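Local coordinates for Alr1585 protein (Nostoc sp., PDB 5C2I) that is a haem-containing dye-decolorizing (DyP-type) peroxidase that probably oxidises dyes and other substrates with hydrogen peroxide, at residues D134-F144 against I448-F456; S252-N262 against V379-Q390. The protein carries 1 engineered substitution. One frame throughout, in Å; residues are numbered along the deposited sequence.

In the fold
The two contacts lie side by side, their centres about 10 Å apart, and both reach one antiparallel sheet, in which strand 250-261 is flanked by strands 383-390 and 448-458. Contact 2 is the pairing of the first two of these strands; contact 1 sets the 134-144 segment, from the N-terminal part of the chain, against strand 448-458. In chain order 134-144 comes first, then 252-262, 379-390 and 448-456, so that contact 2 falls between the halves of contact 1. Salt bridges Asp134-Arg257 and Glu141-Lys258 tie the two together, and thereby link the N-terminal segment to the sheet that borders the haem pocket.

Contact 1 (D134-F144 against I448-F456); sequences DPKIATWELGF and INMKGGEYF
Trp140 lays one face of its indole over the backbone of the glycine pair Gly452-Gly453. Gly452 CA sits 3.7 Å from the centroid of the five-membered ring, 21° off its normal, a CH-pi contact, while Ile137 CG1 covers the opposite face. Phe144 turns a face toward Gly452 C, and its CB packs on Gly452 CA, where a side chain on the glycine would clash. With CG anti to the backbone N (chi1 164°) and the chain bent at chi2, Met450 carries its far end to the indole: the methyl CE packs 3.7 Å from Trp140 CZ2, and SD makes an oblique Met-aromatic contact, 5.4 Å from the centroid of the five-membered ring. Met450 CB packs on Pro135 CD at 3.8 Å. The contact thus joins a segment of the DyP N-terminal family region to a strand of the antiparallel sheet beside the haem. Replacing Trp140 by alanine removes the indole, which would probably open a gap over Gly452 and leave the Met450 methyl without its aromatic partner. Past the ring, Glu141 N donates to Lys451 O at 2.9 Å. Glu141 OE2 rests 3.9 Å from Lys451 CE, but OE1 is claimed by Lys258 and by Gln171 of the second subunit. One water spans Thr139 OG1 and Met450 O; another joins Thr139 O to Lys451 NZ.

Contact 2 (S252-N262 against V379-Q390); sequences SYLVYRKLEQN and VSGSGLLFLCFQ. With HEM (protoporphyrin IX containing Fe), chain E; GOL (glycerol), chain F.
Phe386 holds CG anti to its backbone N (chi1 179°), which carries the ring out to the haem: CE1 lies 3.5 Å from HEM C2C, and the methyl CMC lies over one ring face. Leu259, whose CG is anti to the carbonyl carbon (chi1 -58°), runs alongside Phe386 with CD1 3.8 Å from Phe386 CB, and Val255 CG1 approaches the ring edge. Leu384 CB meets the vinyl carbon HEM CBB at 3.7 Å, while Gln261 NE2 packs against the haem methyl CMB and hydrogen-bonds to Glu197. Arg257, on the same face, is salt-bridged to Asp134.

On the other face Leu254 CD1 sits over the Phe389 ring, 4.2 Å from its centroid, and Tyr256 lies side by side with Leu387. Back on the Phe386 face, the Gln390 side chain bends so that NE2, 3.1 Å from Tyr253 O and above its carbonyl plane, joins Gln390 N on that oxygen. Near the far end Glu260 OE2 accepts from Gly381 N at 2.9 Å, above the carboxylate plane. Paired backbone bonds between Val255 and Cys388, Arg257 and Phe386, and Leu259 and Leu384 make this a regular antiparallel strand pair, part of the C-terminal alpha+beta domain of DyP-type peroxidases, with one face forming a wall of the haem pocket.

Contact 1 (D134-F144 against I448-F456)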
loop_
_atom_site.group_PDB
_atom_site.type_symbol
_atom_site.label_atom_id
_atom_site.label_comp_id
_atom_site.label_asym_id
_atom_site.label_seq_id
_atom_site.Cartn_x
_atom_site.Cartn_y
_atom_site.Cartn_z
ATOM N N ASP A 134 -19.241 -27.838 -26.981
ATOM C CA ASP A 134 -19.830 -26.984 -25.957
ATOM C C ASP A 134 -21.006 -27.663 -25.279
ATOM O O ASP A 134 -21.642 -28.577 -25.845
ATOM C CB ASP A 134 -20.303 -25.651 -26.574
ATOM C CG ASP A 134 -19.257 -24.555 -26.535
ATOM O OD1 ASP A 134 -18.194 -24.690 -25.872
ATOM O OD2 ASP A 134 -19.526 -23.517 -27.151
ATOM N N PRO A 135 -21.324 -27.219 -24.052
ATOM C CA PRO A 135 -22.409 -27.826 -23.332
ATOM C C PRO A 135 -23.764 -27.350 -23.845
ATOM O O PRO A 135 -23.845 -26.422 -24.639
ATOM C CB PRO A 135 -22.193 -27.342 -21.900
ATOM C CG PRO A 135 -21.568 -26.016 -22.057
ATOM C CD PRO A 135 -20.683 -26.148 -23.270
ATOM N N LYS A 136 -24.836 -27.976 -23.384
ATOM C CA LYS A 136 -26.168 -27.575 -23.838
ATOM C C LYS A 136 -26.472 -26.140 -23.450
ATOM O O LYS A 136 -26.066 -25.681 -22.386
ATOM C CB LYS A 136 -27.241 -28.486 -23.250
ATOM C CG LYS A 136 -27.148 -29.910 -23.735
ATOM C CD LYS A 136 -28.323 -30.727 -23.222
ATOM C CE LYS A 136 -28.122 -32.199 -23.555
ATOM N NZ LYS A 136 -28.395 -32.438 -24.994
ATOM N N ILE A 137 -27.209 -25.448 -24.314
ATOM C CA ILE A 137 -27.510 -24.044 -24.095
ATOM C C ILE A 137 -28.320 -23.882 -22.805
ATOM O O ILE A 137 -28.209 -22.862 -22.145
ATOM C CB ILE A 137 -28.226 -23.411 -25.320
ATOM C CG1 ILE A 137 -27.204 -22.983 -26.398
ATOM C CG2 ILE A 137 -28.935 -22.104 -24.954
ATOM C CD1 ILE A 137 -26.113 -23.962 -26.748
ATOM N N ALA A 138 -29.106 -24.884 -22.441
ATOM C CA ALA A 138 -29.879 -24.833 -21.185
ATOM C C ALA A 138 -28.994 -24.779 -19.925
ATOM O O ALA A 138 -29.493 -24.472 -18.858
ATOM C CB ALA A 138 -30.858 -26.023 -21.098
ATOM N N THR A 139 -27.704 -25.107 -20.038
ATOM C CA THR A 139 -26.786 -24.985 -18.904
ATOM C C THR A 139 -26.181 -23.607 -18.771
ATOM O O THR A 139 -25.509 -23.328 -17.781
ATOM C CB THR A 139 -25.619 -25.988 -18.981
ATOM O OG1 THR A 139 -24.735 -25.617 -20.050
ATOM C CG2 THR A 139 -26.129 -27.416 -19.171
ATOM N N TRP A 140 -26.375 -22.744 -19.768
ATOM C CA TRP A 140 -25.817 -21.412 -19.727
ATOM C C TRP A 140 -26.455 -20.570 -18.639
ATOM O O TRP A 140 -27.581 -20.828 -18.245
ATOM C CB TRP A 140 -26.047 -20.688 -21.041
ATOM C CG TRP A 140 -25.239 -21.157 -22.221
ATOM C CD1 TRP A 140 -24.496 -22.286 -22.338
ATOM C CD2 TRP A 140 -25.148 -20.481 -23.486
ATOM N NE1 TRP A 140 -23.897 -22.320 -23.605
ATOM C CE2 TRP A 140 -24.344 -21.249 -24.329
ATOM C CE3 TRP A 140 -25.717 -19.305 -23.988
ATOM C CZ2 TRP A 140 -24.001 -20.832 -25.627
ATOM C CZ3 TRP A 140 -25.386 -18.904 -25.303
ATOM C CH2 TRP A 140 -24.544 -19.672 -26.087
ATOM N N GLU A 141 -25.708 -19.591 -18.145
ATOM C CA GLU A 141 -26.294 -18.580 -17.284
ATOM C C GLU A 141 -27.465 -17.901 -17.992
ATOM O O GLU A 141 -27.449 -17.696 -19.222
ATOM C CB GLU A 141 -25.246 -17.582 -16.824
ATOM C CG GLU A 141 -24.367 -18.221 -15.750
ATOM C CD GLU A 141 -23.260 -17.335 -15.230
ATOM O OE1 GLU A 141 -23.221 -16.145 -15.550
ATOM O OE2 GLU A 141 -22.405 -17.868 -14.471
ATOM N N LEU A 142 -28.513 -17.609 -17.207
ATOM C CA LEU A 142 -29.783 -17.081 -17.742
ATOM C C LEU A 142 -29.618 -15.901 -18.694
ATOM O O LEU A 142 -30.225 -15.880 -19.753
ATOM C CB LEU A 142 -30.719 -16.672 -16.595
ATOM C CG LEU A 142 -31.321 -17.807 -15.764
ATOM C CD1 LEU A 142 -31.940 -17.250 -14.483
ATOM C CD2 LEU A 142 -32.374 -18.566 -16.580
ATOM N N GLY A 143 -28.764 -14.949 -18.341
ATOM C CA GLY A 143 -28.531 -13.772 -19.185
ATOM C C GLY A 143 -28.180 -14.122 -20.644
ATOM O O GLY A 143 -28.668 -13.492 -21.594
ATOM N N PHE A 144 -27.382 -15.171 -20.826
ATOM C CA PHE A 144 -26.937 -15.549 -22.142
ATOM C C PHE A 144 -27.947 -16.382 -22.909
ATOM O O PHE A 144 -27.762 -16.601 -24.091
ATOM C CB PHE A 144 -25.591 -16.283 -22.049
ATOM C CG PHE A 144 -24.454 -15.406 -21.563
ATOM C CD1 PHE A 144 -23.907 -14.439 -22.389
ATOM C CD2 PHE A 144 -23.979 -15.515 -20.273
ATOM C CE1 PHE A 144 -22.882 -13.639 -21.949
ATOM C CE2 PHE A 144 -22.955 -14.706 -19.823
ATOM C CZ PHE A 144 -22.411 -13.758 -20.662
ATOM N N ILE A 448 -12.695 -25.841 -16.558
ATOM C CA ILE A 448 -13.289 -24.647 -17.176
ATOM C C ILE A 448 -14.654 -25.011 -17.750
ATOM O O ILE A 448 -14.783 -26.058 -18.413
ATOM C CB ILE A 448 -12.332 -24.100 -18.247
ATOM C CG1 ILE A 448 -11.072 -23.589 -17.543
ATOM C CG2 ILE A 448 -12.994 -23.020 -19.076
ATOM C CD1 ILE A 448 -9.887 -23.264 -18.458
ATOM N N ASN A 449 -15.688 -24.246 -17.409
ATOM C CA ASN A 449 -17.051 -24.504 -17.879
ATOM C C ASN A 449 -17.544 -23.316 -18.688
ATOM O O ASN A 449 -17.484 -22.170 -18.208
ATOM C CB ASN A 449 -18.026 -24.679 -16.713
ATOM C CG ASN A 449 -17.514 -25.627 -15.659
ATOM O OD1 ASN A 449 -17.133 -26.759 -15.964
ATOM N ND2 ASN A 449 -17.489 -25.165 -14.391
ATOM N N MET A 450 -18.019 -23.583 -19.887
ATOM C CA MET A 450 -18.623 -22.558 -20.741
ATOM C C MET A 450 -19.992 -22.186 -20.189
ATOM O O MET A 450 -20.902 -23.034 -20.128
ATOM C CB MET A 450 -18.729 -23.123 -22.151
ATOM C CG MET A 450 -19.640 -22.395 -23.106
ATOM S SD MET A 450 -19.263 -20.657 -23.353
ATOM C CE MET A 450 -20.470 -20.325 -24.650
ATOM N N LYS A 451 -20.159 -20.924 -19.810
ATOM C CA LYS A 451 -21.402 -20.451 -19.190
ATOM C C LYS A 451 -22.257 -19.582 -20.114
ATOM O O LYS A 451 -23.330 -19.149 -19.730
ATOM C CB LYS A 451 -21.053 -19.624 -17.931
ATOM C CG LYS A 451 -20.278 -20.366 -16.843
ATOM C CD LYS A 451 -20.865 -21.712 -16.480
ATOM C CE LYS A 451 -22.188 -21.551 -15.804
ATOM N NZ LYS A 451 -22.594 -22.874 -15.268
ATOM N N GLY A 452 -21.780 -19.311 -21.307
ATOM C CA GLY A 452 -22.535 -18.563 -22.290
ATOM C C GLY A 452 -21.694 -17.581 -23.075
ATOM O O GLY A 452 -20.550 -17.283 -22.725
ATOM N N GLY A 453 -22.249 -17.108 -24.184
ATOM C CA GLY A 453 -21.510 -16.161 -25.043
ATOM C C GLY A 453 -22.220 -15.920 -26.354
ATOM O O GLY A 453 -23.326 -16.397 -26.556
ATOM N N GLU A 454 -21.578 -15.170 -27.232
ATOM C CA GLU A 454 -22.105 -14.902 -28.554
ATOM C C GLU A 454 -21.022 -14.380 -29.432
ATOM O O GLU A 454 -19.968 -13.902 -28.953
ATOM C CB GLU A 454 -23.266 -13.903 -28.465
ATOM C CG GLU A 454 -24.042 -13.618 -29.733
ATOM C CD GLU A 454 -24.605 -14.866 -30.398
ATOM O OE1 GLU A 454 -23.836 -15.556 -31.099
ATOM O OE2 GLU A 454 -25.797 -15.143 -30.226
ATOM N N TYR A 455 -21.274 -14.493 -30.733
ATOM C CA TYR A 455 -20.421 -13.916 -31.754
ATOM C C TYR A 455 -20.970 -12.566 -32.177
ATOM O O TYR A 455 -22.180 -12.429 -32.388
ATOM C CB TYR A 455 -20.452 -14.782 -32.981
ATOM C CG TYR A 455 -19.950 -16.208 -32.866
ATOM C CD1 TYR A 455 -18.673 -16.503 -32.398
ATOM C CD2 TYR A 455 -20.743 -17.268 -33.313
ATOM C CE1 TYR A 455 -18.202 -17.821 -32.345
ATOM C CE2 TYR A 455 -20.270 -18.565 -33.302
ATOM C CZ TYR A 455 -18.991 -18.828 -32.822
ATOM O OH TYR A 455 -18.533 -20.139 -32.841
ATOM N N PHE A 456 -20.098 -11.585 -32.320
ATOM C CA PHE A 456 -20.484 -10.240 -32.756
ATOM C C PHE A 456 -19.587 -9.709 -33.850
ATOM O O PHE A 456 -18.495 -10.242 -34.096
ATOM C CB PHE A 456 -20.386 -9.238 -31.603
ATOM C CG PHE A 456 -21.199 -9.598 -30.371
ATOM C CD1 PHE A 456 -20.656 -10.409 -29.380
ATOM C CD2 PHE A 456 -22.436 -9.069 -30.165
ATOM C CE1 PHE A 456 -21.390 -10.728 -28.261
ATOM C CE2 PHE A 456 -23.168 -9.347 -29.022
ATOM C CZ PHE A 456 -22.654 -10.217 -28.077
HETATM O O HOH W 1 -22.329 -24.786 -18.884
HETATM O O HOH W 2 -25.168 -22.110 -15.079
#

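Contact 2 (S252-N262 against V379-Q390)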
loop_
_atom_site.group_PDB
_atom_site.type_symbol
_atom_site.label_atom_id
_atom_site.label_comp_id
_atom_site.label_asym_id
_atom_site.label_seq_id
_atom_site.Cartn_x
_atom_site.Cartn_y
_atom_site.Cartn_z
ATOM N N SER A 252 -14.191 -5.935 -37.168
ATOM C CA SER A 252 -13.618 -7.211 -36.774
ATOM C C SER A 252 -14.670 -8.034 -36.092
ATOM O O SER A 252 -15.649 -7.505 -35.569
ATOM C CB SER A 252 -12.400 -7.003 -35.847
ATOM O OG SER A 252 -11.753 -8.257 -35.568
ATOM N N TYR A 253 -14.491 -9.358 -36.120
ATOM C CA TYR A 253 -15.408 -10.276 -35.473
ATOM C C TYR A 253 -14.949 -10.610 -34.061
ATOM O O TYR A 253 -13.792 -10.943 -33.841
ATOM C CB TYR A 253 -15.540 -11.570 -36.280
ATOM C CG TYR A 253 -16.239 -11.392 -37.597
ATOM C CD1 TYR A 253 -17.643 -11.280 -37.643
ATOM C CD2 TYR A 253 -15.535 -11.307 -38.789
ATOM C CE1 TYR A 253 -18.292 -11.072 -38.845
ATOM C CE2 TYR A 253 -16.182 -11.177 -40.013
ATOM C CZ TYR A 253 -17.573 -11.065 -40.031
ATOM O OH TYR A 253 -18.215 -10.901 -41.242
ATOM N N LEU A 254 -15.885 -10.497 -33.126
ATOM C CA LEU A 254 -15.670 -10.744 -31.734
ATOM C C LEU A 254 -16.271 -12.083 -31.319
ATOM O O LEU A 254 -17.451 -12.360 -31.588
ATOM C CB LEU A 254 -16.292 -9.635 -30.890
ATOM C CG LEU A 254 -16.281 -9.832 -29.372
ATOM C CD1 LEU A 254 -14.901 -9.836 -28.777
ATOM C CD2 LEU A 254 -17.158 -8.789 -28.676
ATOM N N VAL A 255 -15.494 -12.886 -30.621
ATOM C CA VAL A 255 -15.988 -14.069 -29.915
ATOM C C VAL A 255 -16.000 -13.680 -28.435
ATOM O O VAL A 255 -14.974 -13.234 -27.915
ATOM C CB VAL A 255 -15.026 -15.252 -30.111
ATOM C CG1 VAL A 255 -15.359 -16.407 -29.139
ATOM C CG2 VAL A 255 -15.040 -15.741 -31.540
ATOM N N TYR A 256 -17.139 -13.828 -27.775
ATOM C CA TYR A 256 -17.290 -13.573 -26.329
ATOM C C TYR A 256 -17.776 -14.857 -25.677
ATOM O O TYR A 256 -18.794 -15.400 -26.104
ATOM C CB TYR A 256 -18.303 -12.434 -26.087
ATOM C CG TYR A 256 -18.352 -11.922 -24.669
ATOM C CD1 TYR A 256 -18.766 -12.752 -23.586
ATOM C CD2 TYR A 256 -17.993 -10.649 -24.379
ATOM C CE1 TYR A 256 -18.768 -12.281 -22.294
ATOM C CE2 TYR A 256 -18.042 -10.153 -23.084
ATOM C CZ TYR A 256 -18.401 -10.968 -22.046
ATOM O OH TYR A 256 -18.436 -10.467 -20.780
ATOM N N ARG A 257 -17.035 -15.343 -24.671
ATOM C CA ARG A 257 -17.372 -16.562 -23.940
ATOM C C ARG A 257 -17.080 -16.373 -22.482
ATOM O O ARG A 257 -15.958 -15.953 -22.127
ATOM C CB ARG A 257 -16.592 -17.756 -24.477
ATOM C CG ARG A 257 -17.014 -18.160 -25.907
ATOM C CD ARG A 257 -16.028 -19.080 -26.596
ATOM N NE ARG A 257 -15.904 -20.422 -26.033
ATOM C CZ ARG A 257 -16.766 -21.425 -26.222
ATOM N NH1 ARG A 257 -17.915 -21.271 -26.885
ATOM N NH2 ARG A 257 -16.489 -22.605 -25.703
ATOM N N LYS A 258 -18.084 -16.652 -21.629
ATOM C CA LYS A 258 -17.878 -16.592 -20.198
ATOM C C LYS A 258 -17.392 -17.963 -19.708
ATOM O O LYS A 258 -18.120 -18.952 -19.845
ATOM C CB LYS A 258 -19.135 -16.172 -19.481
ATOM C CG LYS A 258 -18.966 -16.100 -17.972
ATOM C CD LYS A 258 -20.194 -15.489 -17.276
ATOM C CE LYS A 258 -19.942 -15.266 -15.784
ATOM N NZ LYS A 258 -21.052 -14.584 -15.069
ATOM N N LEU A 259 -16.155 -18.018 -19.235
ATOM C CA LEU A 259 -15.509 -19.307 -18.916
ATOM C C LEU A 259 -15.233 -19.366 -17.414
ATOM O O LEU A 259 -14.302 -18.743 -16.913
ATOM C CB LEU A 259 -14.223 -19.447 -19.749
ATOM C CG LEU A 259 -14.364 -19.389 -21.262
ATOM C CD1 LEU A 259 -13.012 -19.604 -21.963
ATOM C CD2 LEU A 259 -15.381 -20.403 -21.749
ATOM N N GLU A 260 -16.031 -20.163 -16.726
ATOM C CA GLU A 260 -15.904 -20.350 -15.291
ATOM C C GLU A 260 -14.742 -21.270 -14.957
ATOM O O GLU A 260 -14.575 -22.316 -15.596
ATOM C CB GLU A 260 -17.174 -20.951 -14.727
ATOM C CG GLU A 260 -17.178 -21.100 -13.217
ATOM C CD GLU A 260 -18.485 -21.623 -12.716
ATOM O OE1 GLU A 260 -18.721 -22.825 -12.945
ATOM O OE2 GLU A 260 -19.285 -20.846 -12.162
ATOM N N GLN A 261 -13.953 -20.877 -13.950
ATOM C CA GLN A 261 -12.756 -21.606 -13.590
ATOM C C GLN A 261 -12.834 -22.139 -12.178
ATOM O O GLN A 261 -12.954 -21.372 -11.246
ATOM C CB GLN A 261 -11.518 -20.696 -13.719
ATOM C CG GLN A 261 -11.216 -20.241 -15.121
ATOM C CD GLN A 261 -10.097 -19.222 -15.161
ATOM O OE1 GLN A 261 -10.329 -18.017 -15.281
ATOM N NE2 GLN A 261 -8.861 -19.706 -15.041
ATOM N N ASN A 262 -12.753 -23.460 -12.040
ATOM C CA ASN A 262 -12.792 -24.090 -10.723
ATOM C C ASN A 262 -11.352 -24.149 -10.187
ATOM O O ASN A 262 -10.614 -25.116 -10.403
ATOM C CB ASN A 262 -13.453 -25.443 -10.774
ATOM C CG ASN A 262 -13.609 -26.063 -9.398
ATOM O OD1 ASN A 262 -12.944 -25.668 -8.449
ATOM N ND2 ASN A 262 -14.461 -27.058 -9.295
ATOM N N VAL A 379 -14.636 -22.163 -6.238
ATOM C CA VAL A 379 -15.125 -23.334 -6.982
ATOM C C VAL A 379 -15.983 -22.879 -8.176
ATOM O O VAL A 379 -15.825 -23.371 -9.301
ATOM C CB VAL A 379 -15.925 -24.254 -6.043
ATOM C CG1 VAL A 379 -16.622 -25.383 -6.797
ATOM C CG2 VAL A 379 -14.980 -24.792 -4.988
ATOM N N SER A 380 -16.896 -21.944 -7.934
ATOM C CA SER A 380 -17.794 -21.430 -9.003
ATOM C C SER A 380 -17.952 -19.924 -8.850
ATOM O O SER A 380 -17.573 -19.377 -7.817
ATOM C CB SER A 380 -19.162 -22.133 -8.941
ATOM O OG SER A 380 -19.750 -21.903 -7.698
ATOM N N GLY A 381 -18.453 -19.271 -9.893
ATOM C CA GLY A 381 -18.717 -17.847 -9.903
ATOM C C GLY A 381 -17.529 -16.951 -10.238
ATOM O O GLY A 381 -17.644 -15.719 -10.222
ATOM N N SER A 382 -16.381 -17.561 -10.542
ATOM C CA SER A 382 -15.186 -16.833 -10.947
ATOM C C SER A 382 -14.602 -17.406 -12.213
ATOM O O SER A 382 -14.659 -18.619 -12.461
ATOM C CB SER A 382 -14.117 -16.915 -9.877
ATOM O OG SER A 382 -14.469 -16.166 -8.733
ATOM N N GLY A 383 -14.032 -16.531 -13.019
ATOM C CA GLY A 383 -13.375 -16.972 -14.260
ATOM C C GLY A 383 -12.912 -15.906 -15.197
ATOM O O GLY A 383 -12.477 -14.822 -14.772
ATOM N N LEU A 384 -12.931 -16.244 -16.484
ATOM C CA LEU A 384 -12.424 -15.429 -17.522
ATOM C C LEU A 384 -13.542 -15.013 -18.440
ATOM O O LEU A 384 -14.288 -15.853 -18.963
ATOM C CB LEU A 384 -11.363 -16.201 -18.350
ATOM C CG LEU A 384 -10.571 -15.367 -19.357
ATOM C CD1 LEU A 384 -9.572 -14.475 -18.621
ATOM C CD2 LEU A 384 -9.849 -16.269 -20.373
ATOM N N LEU A 385 -13.636 -13.694 -18.667
ATOM C CA LEU A 385 -14.467 -13.185 -19.762
ATOM C C LEU A 385 -13.587 -13.200 -20.994
ATOM O O LEU A 385 -12.719 -12.317 -21.172
ATOM C CB LEU A 385 -15.018 -11.796 -19.464
ATOM C CG LEU A 385 -15.799 -11.711 -18.144
ATOM C CD1 LEU A 385 -16.182 -10.264 -17.856
ATOM C CD2 LEU A 385 -17.022 -12.615 -18.171
ATOM N N PHE A 386 -13.717 -14.265 -21.771
ATOM C CA PHE A 386 -12.869 -14.503 -22.940
ATOM C C PHE A 386 -13.389 -13.705 -24.114
ATOM O O PHE A 386 -14.522 -13.925 -24.562
ATOM C CB PHE A 386 -12.848 -16.004 -23.281
ATOM C CG PHE A 386 -12.026 -16.350 -24.480
ATOM C CD1 PHE A 386 -10.653 -16.580 -24.353
ATOM C CD2 PHE A 386 -12.613 -16.378 -25.763
ATOM C CE1 PHE A 386 -9.887 -16.921 -25.465
ATOM C CE2 PHE A 386 -11.843 -16.714 -26.882
ATOM C CZ PHE A 386 -10.472 -16.963 -26.736
ATOM N N LEU A 387 -12.594 -12.754 -24.583
ATOM C CA LEU A 387 -12.916 -12.006 -25.811
ATOM C C LEU A 387 -11.758 -12.165 -26.770
ATOM O O LEU A 387 -10.615 -12.021 -26.350
ATOM C CB LEU A 387 -13.082 -10.514 -25.531
ATOM C CG LEU A 387 -14.376 -10.043 -24.839
ATOM C CD1 LEU A 387 -14.348 -10.369 -23.350
ATOM C CD2 LEU A 387 -14.512 -8.541 -25.014
ATOM N N CYS A 388 -12.040 -12.448 -28.038
ATOM C CA CYS A 388 -10.997 -12.380 -29.037
ATOM C C CYS A 388 -11.536 -11.863 -30.363
ATOM O O CYS A 388 -12.732 -12.018 -30.655
ATOM C CB CYS A 388 -10.286 -13.722 -29.198
ATOM S SG CYS A 388 -11.189 -15.005 -30.095
ATOM N N PHE A 389 -10.617 -11.300 -31.153
ATOM C CA PHE A 389 -10.882 -10.740 -32.452
ATOM C C PHE A 389 -10.189 -11.518 -33.561
ATOM O O PHE A 389 -9.116 -12.146 -33.349
ATOM C CB PHE A 389 -10.467 -9.262 -32.499
ATOM C CG PHE A 389 -11.347 -8.362 -31.726
ATOM C CD1 PHE A 389 -12.635 -8.033 -32.186
ATOM C CD2 PHE A 389 -10.900 -7.770 -30.531
ATOM C CE1 PHE A 389 -13.450 -7.185 -31.435
ATOM C CE2 PHE A 389 -11.711 -6.927 -29.807
ATOM C CZ PHE A 389 -12.984 -6.626 -30.252
ATOM N N GLN A 390 -10.807 -11.492 -34.731
ATOM C CA GLN A 390 -10.326 -12.193 -35.902
ATOM C C GLN A 390 -11.118 -11.718 -37.100
ATOM O O GLN A 390 -12.190 -11.107 -36.949
ATOM C CB GLN A 390 -10.512 -13.682 -35.794
ATOM C CG GLN A 390 -11.940 -14.098 -35.454
ATOM C CD GLN A 390 -12.075 -14.552 -34.018
ATOM O OE1 GLN A 390 -11.650 -15.639 -33.672
ATOM N NE2 GLN A 390 -12.726 -13.741 -33.186
HETATM C CHA HEM E . -2.220 -18.513 -24.003
HETATM C CHB HEM E . -4.812 -19.365 -20.027
HETATM C CHC HEM E . -8.746 -20.046 -22.763
HETATM C CHD HEM E . -6.064 -19.437 -26.715
HETATM C C1A HEM E . -2.578 -18.706 -22.679
HETATM C C2A HEM E . -1.683 -18.642 -21.570
HETATM C C3A HEM E . -2.414 -18.881 -20.460
HETATM C C4A HEM E . -3.751 -19.066 -20.876
HETATM C CMA HEM E . -1.945 -18.893 -19.030
HETATM C CAA HEM E . -0.176 -18.354 -21.599
HETATM C CBA HEM E . 0.272 -16.891 -21.541
HETATM C CGA HEM E . -0.279 -16.164 -22.737
HETATM O O1A HEM E . 0.303 -16.187 -23.861
HETATM O O2A HEM E . -1.331 -15.538 -22.601
HETATM C C1B HEM E . -6.122 -19.578 -20.453
HETATM C C2B HEM E . -7.230 -19.811 -19.565
HETATM C C3B HEM E . -8.318 -19.957 -20.306
HETATM C C4B HEM E . -7.858 -19.876 -21.695
HETATM C CMB HEM E . -7.138 -19.835 -18.080
HETATM C CAB HEM E . -9.743 -20.147 -19.938
HETATM C CBB HEM E . -10.273 -19.764 -18.763
HETATM C C1C HEM E . -8.354 -19.992 -24.111
HETATM C C2C HEM E . -9.143 -20.300 -25.200
HETATM C C3C HEM E . -8.367 -20.148 -26.320
HETATM C C4C HEM E . -7.107 -19.719 -25.887
HETATM C CMC HEM E . -10.598 -20.670 -25.208
HETATM C CAC HEM E . -8.694 -20.393 -27.724
HETATM C CBC HEM E . -9.546 -21.253 -28.225
HETATM C C1D HEM E . -4.825 -19.017 -26.235
HETATM C C2D HEM E . -3.754 -18.640 -27.151
HETATM C C3D HEM E . -2.673 -18.429 -26.413
HETATM C C4D HEM E . -3.128 -18.634 -25.020
HETATM C CMD HEM E . -3.813 -18.529 -28.666
HETATM C CAD HEM E . -1.331 -17.977 -26.913
HETATM C CBD HEM E . -0.429 -19.132 -27.364
HETATM C CGD HEM E . 0.861 -18.584 -27.883
HETATM O O1D HEM E . 1.886 -19.017 -27.364
HETATM O O2D HEM E . 0.918 -17.717 -28.821
HETATM N NA HEM E . -3.827 -19.043 -22.248
HETATM N NB HEM E . -6.537 -19.703 -21.674
HETATM N NC HEM E . -7.079 -19.732 -24.520
HETATM N ND HEM E . -4.394 -19.078 -24.973
HETATM FE FE HEM E . -5.427 -19.413 -23.379
HETATM C C1 GOL F . -20.452 -12.218 -11.955
HETATM O O1 GOL F . -21.008 -12.163 -13.272
HETATM C C2 GOL F . -20.896 -13.542 -11.354
HETATM O O2 GOL F . -20.452 -14.662 -12.152
HETATM C C3 GOL F . -20.429 -13.681 -9.911
HETATM O O3 GOL F . -19.053 -13.548 -9.676
HETATM O O HOH W 3 -16.910 -24.678 -11.315
HETATM O O HOH W 4 -15.126 -20.230 -9.995
HETATM O O HOH W 5 -9.238 -15.559 -14.912
HETATM O O HOH W 6 -6.214 -17.213 -23.289
#